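Local coordinates for mandelate racemase/muconate lactonizing protein (Thermobispora bispora, PDB 3VC5) that probably catalyses the magnesium-dependent dehydration of D-glucarate to 5-dehydro-4-deoxy-D-glucarate, as a member of the enolase superfamily, at residues 161-173 against 204-216. Numbering follows the deposited sequence.
With PO4 (phosphate ion), chain B.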
# COMPACT_ATOMS: atom_id res chain seq x y z
N ALA A 161 -4.18 15.77 -15.10
CA ALA A 161 -3.04 16.65 -14.86
C ALA A 161 -2.85 16.79 -13.35
O ALA A 161 -3.82 16.68 -12.60
CB ALA A 161 -3.26 18.01 -15.53
N VAL A 162 -1.62 17.04 -12.91
CA VAL A 162 -1.28 17.11 -11.49
C VAL A 162 -0.95 18.55 -11.15
O VAL A 162 0.02 19.11 -11.68
CB VAL A 162 -0.05 16.25 -11.22
CG1 VAL A 162 0.48 16.48 -9.80
CG2 VAL A 162 -0.38 14.76 -11.48
N PRO A 163 -1.77 19.17 -10.31
CA PRO A 163 -1.46 20.55 -9.91
C PRO A 163 -0.21 20.64 -9.04
O PRO A 163 0.01 19.80 -8.16
CB PRO A 163 -2.69 20.98 -9.08
CG PRO A 163 -3.78 20.04 -9.51
CD PRO A 163 -3.08 18.72 -9.78
N TYR A 164 0.57 21.70 -9.29
CA TYR A 164 1.77 22.05 -8.55
C TYR A 164 1.60 23.44 -7.96
O TYR A 164 0.89 24.28 -8.51
CB TYR A 164 3.05 21.96 -9.42
CG TYR A 164 3.49 20.53 -9.71
CD1 TYR A 164 4.42 19.88 -8.87
CD2 TYR A 164 2.95 19.83 -10.77
CE1 TYR A 164 4.81 18.56 -9.11
CE2 TYR A 164 3.33 18.53 -11.03
CZ TYR A 164 4.25 17.89 -10.17
OH TYR A 164 4.62 16.60 -10.43
N SER A 165 2.31 23.70 -6.87
CA SER A 165 2.36 25.02 -6.23
C SER A 165 3.52 25.86 -6.77
O SER A 165 4.50 25.34 -7.33
CB SER A 165 2.53 24.86 -4.70
OG SER A 165 3.75 24.19 -4.42
N ALA A 166 3.38 27.17 -6.61
CA ALA A 166 4.46 28.11 -6.82
C ALA A 166 5.34 28.09 -5.57
O ALA A 166 4.87 28.47 -4.48
CB ALA A 166 3.89 29.52 -7.03
N TYR A 167 6.59 27.66 -5.72
CA TYR A 167 7.50 27.49 -4.58
C TYR A 167 8.32 28.77 -4.45
O TYR A 167 9.32 28.97 -5.12
CB TYR A 167 8.43 26.29 -4.78
CG TYR A 167 8.87 25.62 -3.48
CD1 TYR A 167 9.02 26.35 -2.30
CD2 TYR A 167 9.19 24.26 -3.47
CE1 TYR A 167 9.41 25.72 -1.12
CE2 TYR A 167 9.58 23.62 -2.27
CZ TYR A 167 9.71 24.35 -1.11
OH TYR A 167 10.07 23.74 0.10
N LEU A 168 7.84 29.68 -3.61
CA LEU A 168 8.49 30.97 -3.43
C LEU A 168 9.57 30.89 -2.35
O LEU A 168 9.41 30.21 -1.29
CB LEU A 168 7.47 32.04 -3.06
CG LEU A 168 6.18 32.14 -3.88
CD1 LEU A 168 5.30 33.32 -3.40
CD2 LEU A 168 6.50 32.31 -5.39
N PHE A 169 10.63 31.66 -2.59
CA PHE A 169 11.74 31.77 -1.66
C PHE A 169 12.15 33.21 -1.54
O PHE A 169 12.21 33.93 -2.54
CB PHE A 169 12.97 31.06 -2.21
CG PHE A 169 12.89 29.55 -2.18
CD1 PHE A 169 12.21 28.85 -3.16
CD2 PHE A 169 13.55 28.83 -1.18
CE1 PHE A 169 12.16 27.43 -3.15
CE2 PHE A 169 13.49 27.41 -1.14
CZ PHE A 169 12.80 26.72 -2.12
N TYR A 170 12.54 33.61 -0.34
CA TYR A 170 13.38 34.78 -0.21
C TYR A 170 14.71 34.45 -0.89
O TYR A 170 15.18 33.31 -0.82
CB TYR A 170 13.60 35.15 1.25
CG TYR A 170 12.35 35.54 1.98
CD1 TYR A 170 11.81 36.82 1.84
CD2 TYR A 170 11.74 34.66 2.87
CE1 TYR A 170 10.67 37.20 2.53
CE2 TYR A 170 10.60 35.04 3.58
CZ TYR A 170 10.08 36.31 3.41
OH TYR A 170 8.95 36.69 4.11
N LYS A 171 15.27 35.41 -1.63
CA LYS A 171 16.53 35.16 -2.30
C LYS A 171 17.32 36.43 -2.56
O LYS A 171 16.74 37.51 -2.68
CB LYS A 171 16.29 34.43 -3.63
CG LYS A 171 15.48 35.28 -4.65
CD LYS A 171 15.19 34.52 -5.95
CE LYS A 171 16.48 34.23 -6.76
NZ LYS A 171 17.19 35.49 -7.25
N TRP A 172 18.64 36.29 -2.62
CA TRP A 172 19.49 37.40 -3.04
C TRP A 172 19.30 37.58 -4.55
O TRP A 172 18.72 36.71 -5.21
CB TRP A 172 20.95 37.11 -2.72
CG TRP A 172 21.20 36.89 -1.27
CD1 TRP A 172 20.50 37.44 -0.21
CD2 TRP A 172 22.24 36.09 -0.69
NE1 TRP A 172 21.04 37.00 0.98
CE2 TRP A 172 22.11 36.18 0.72
CE3 TRP A 172 23.26 35.30 -1.23
CZ2 TRP A 172 22.97 35.51 1.59
CZ3 TRP A 172 24.12 34.64 -0.36
CH2 TRP A 172 23.96 34.75 1.04
N ALA A 173 19.80 38.69 -5.09
CA ALA A 173 19.67 38.97 -6.52
C ALA A 173 20.52 37.97 -7.32
O ALA A 173 20.21 37.66 -8.48
CB ALA A 173 20.12 40.38 -6.81
N GLY A 204 1.31 29.30 -14.30
CA GLY A 204 -0.13 29.22 -14.02
C GLY A 204 -0.49 28.57 -12.68
O GLY A 204 -1.64 28.14 -12.48
N PHE A 205 0.48 28.49 -11.77
CA PHE A 205 0.26 27.86 -10.46
C PHE A 205 -0.99 28.42 -9.78
O PHE A 205 -1.21 29.64 -9.78
CB PHE A 205 1.47 28.11 -9.54
CG PHE A 205 2.75 27.51 -10.05
CD1 PHE A 205 2.81 26.15 -10.41
CD2 PHE A 205 3.90 28.30 -10.22
CE1 PHE A 205 4.00 25.57 -10.89
CE2 PHE A 205 5.11 27.72 -10.68
CZ PHE A 205 5.16 26.35 -11.02
N ARG A 206 -1.78 27.54 -9.18
CA ARG A 206 -3.02 27.93 -8.51
C ARG A 206 -2.96 27.75 -6.98
O ARG A 206 -4.00 27.86 -6.29
CB ARG A 206 -4.21 27.15 -9.12
CG ARG A 206 -4.44 27.47 -10.62
CD ARG A 206 -5.57 26.64 -11.19
NE ARG A 206 -5.96 27.11 -12.51
CZ ARG A 206 -7.01 26.63 -13.18
NH1 ARG A 206 -7.76 25.68 -12.64
NH2 ARG A 206 -7.31 27.11 -14.38
N SER A 207 -1.76 27.46 -6.47
CA SER A 207 -1.46 27.31 -5.05
C SER A 207 -0.09 27.96 -4.88
O SER A 207 0.72 27.97 -5.82
CB SER A 207 -1.34 25.82 -4.65
OG SER A 207 -2.60 25.22 -4.43
N ILE A 208 0.17 28.48 -3.69
CA ILE A 208 1.42 29.20 -3.39
C ILE A 208 2.01 28.71 -2.08
O ILE A 208 1.28 28.55 -1.10
CB ILE A 208 1.15 30.71 -3.26
CG1 ILE A 208 0.67 31.29 -4.61
CG2 ILE A 208 2.40 31.43 -2.81
CD1 ILE A 208 0.16 32.74 -4.46
N LYS A 209 3.33 28.48 -2.07
CA LYS A 209 4.06 28.12 -0.87
C LYS A 209 5.17 29.14 -0.67
O LYS A 209 5.83 29.54 -1.62
CB LYS A 209 4.69 26.74 -1.06
CG LYS A 209 5.54 26.28 0.09
CD LYS A 209 6.10 24.91 -0.20
CE LYS A 209 6.70 24.39 1.10
NZ LYS A 209 7.28 23.08 0.99
N LEU A 210 5.37 29.57 0.57
CA LEU A 210 6.50 30.42 0.89
C LEU A 210 7.45 29.67 1.78
O LEU A 210 7.05 29.21 2.88
CB LEU A 210 6.04 31.69 1.61
CG LEU A 210 7.14 32.67 2.08
CD1 LEU A 210 8.06 33.13 0.93
CD2 LEU A 210 6.55 33.89 2.80
N LYS A 211 8.71 29.58 1.34
CA LYS A 211 9.79 29.06 2.19
C LYS A 211 10.13 30.10 3.24
O LYS A 211 10.56 31.20 2.89
CB LYS A 211 11.04 28.80 1.33
CG LYS A 211 12.16 28.09 2.07
CD LYS A 211 11.68 26.67 2.47
CE LYS A 211 12.51 25.60 1.91
NZ LYS A 211 11.93 24.28 2.37
N GLY A 212 9.98 29.74 4.52
CA GLY A 212 10.30 30.67 5.61
C GLY A 212 11.50 30.22 6.47
O GLY A 212 12.38 29.47 6.00
N GLY A 213 11.53 30.68 7.72
CA GLY A 213 12.64 30.41 8.64
C GLY A 213 13.87 31.24 8.28
O GLY A 213 14.99 30.91 8.66
N VAL A 214 13.65 32.31 7.52
CA VAL A 214 14.72 33.15 7.03
C VAL A 214 14.71 34.50 7.74
O VAL A 214 15.74 34.96 8.24
CB VAL A 214 14.55 33.36 5.51
CG1 VAL A 214 15.57 34.37 4.96
CG2 VAL A 214 14.64 32.01 4.78
N PHE A 215 13.53 35.12 7.79
CA PHE A 215 13.35 36.41 8.47
C PHE A 215 12.54 36.22 9.73
O PHE A 215 11.90 35.18 9.90
CB PHE A 215 12.65 37.39 7.54
CG PHE A 215 13.53 37.92 6.45
CD1 PHE A 215 13.43 37.43 5.15
CD2 PHE A 215 14.47 38.90 6.72
CE1 PHE A 215 14.25 37.91 4.15
CE2 PHE A 215 15.29 39.40 5.73
CZ PHE A 215 15.19 38.90 4.43
N PRO A 216 12.53 37.22 10.62
CA PRO A 216 11.69 37.06 11.80
C PRO A 216 10.26 36.68 11.41
O PRO A 216 9.76 37.13 10.37
CB PRO A 216 11.72 38.45 12.45
CG PRO A 216 13.10 38.99 12.05
CD PRO A 216 13.34 38.45 10.65
P PO4 B . 14.98 23.17 0.10
O1 PO4 B . 15.60 24.40 0.66
O2 PO4 B . 15.05 23.34 -1.40
O3 PO4 B . 15.72 21.97 0.50
O4 PO4 B . 13.62 23.10 0.58
O HOH W 1 -1.58 24.72 -9.40
O HOH W 2 12.94 31.72 1.61
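Tyr167 OH accepts hydrogen bonds from Lys209 NZ and Lys211 NZ, both at 3.0 Å. The extended Lys209 chain runs alongside the Tyr167 ring. Its CD lies over one ring face, 3.8 Å from the centroid, as a CH-pi contact. Phe169 CZ sits over the opposite face near the rim. Lys211 CB lies over the Phe169 ring face, and its CG reaches the rim at CD2 and CE2. Bends at chi2 (64°) and chi3 (121°) then bring NZ to the edge of the Tyr167 ring. This NZ donates to O4, at 2.7 Å, of a phosphate probably from the crystallisation liquor.

Parallel strand pairing sets these positions. Ala166 N bonds to Ser207 O, and Ala166 O accepts from Lys209 N at 2.9 Å. Leu168 N donates to Lys209 O, and Leu168 O accepts from Lys211 N. Ala166, Leu168, Ile208 and Leu210 occupy the other sheet face, where the leucines meet helix 189-203 of this beta-alpha-beta unit. Further along, a water joins Tyr170 N to Lys211 O, and the edge of Phe215 meets the face of Tyr170 with planes at 72°.

Lys209 NZ also forms salt bridges with Glu264 and Asp365, and Lys211 NZ with Asp239. Glu264 and Asp239 bind magnesium in this protein, though none is bound to this chain. The paired strands thus hold Lys211, the predicted proton acceptor, beside the metal site of the barrel.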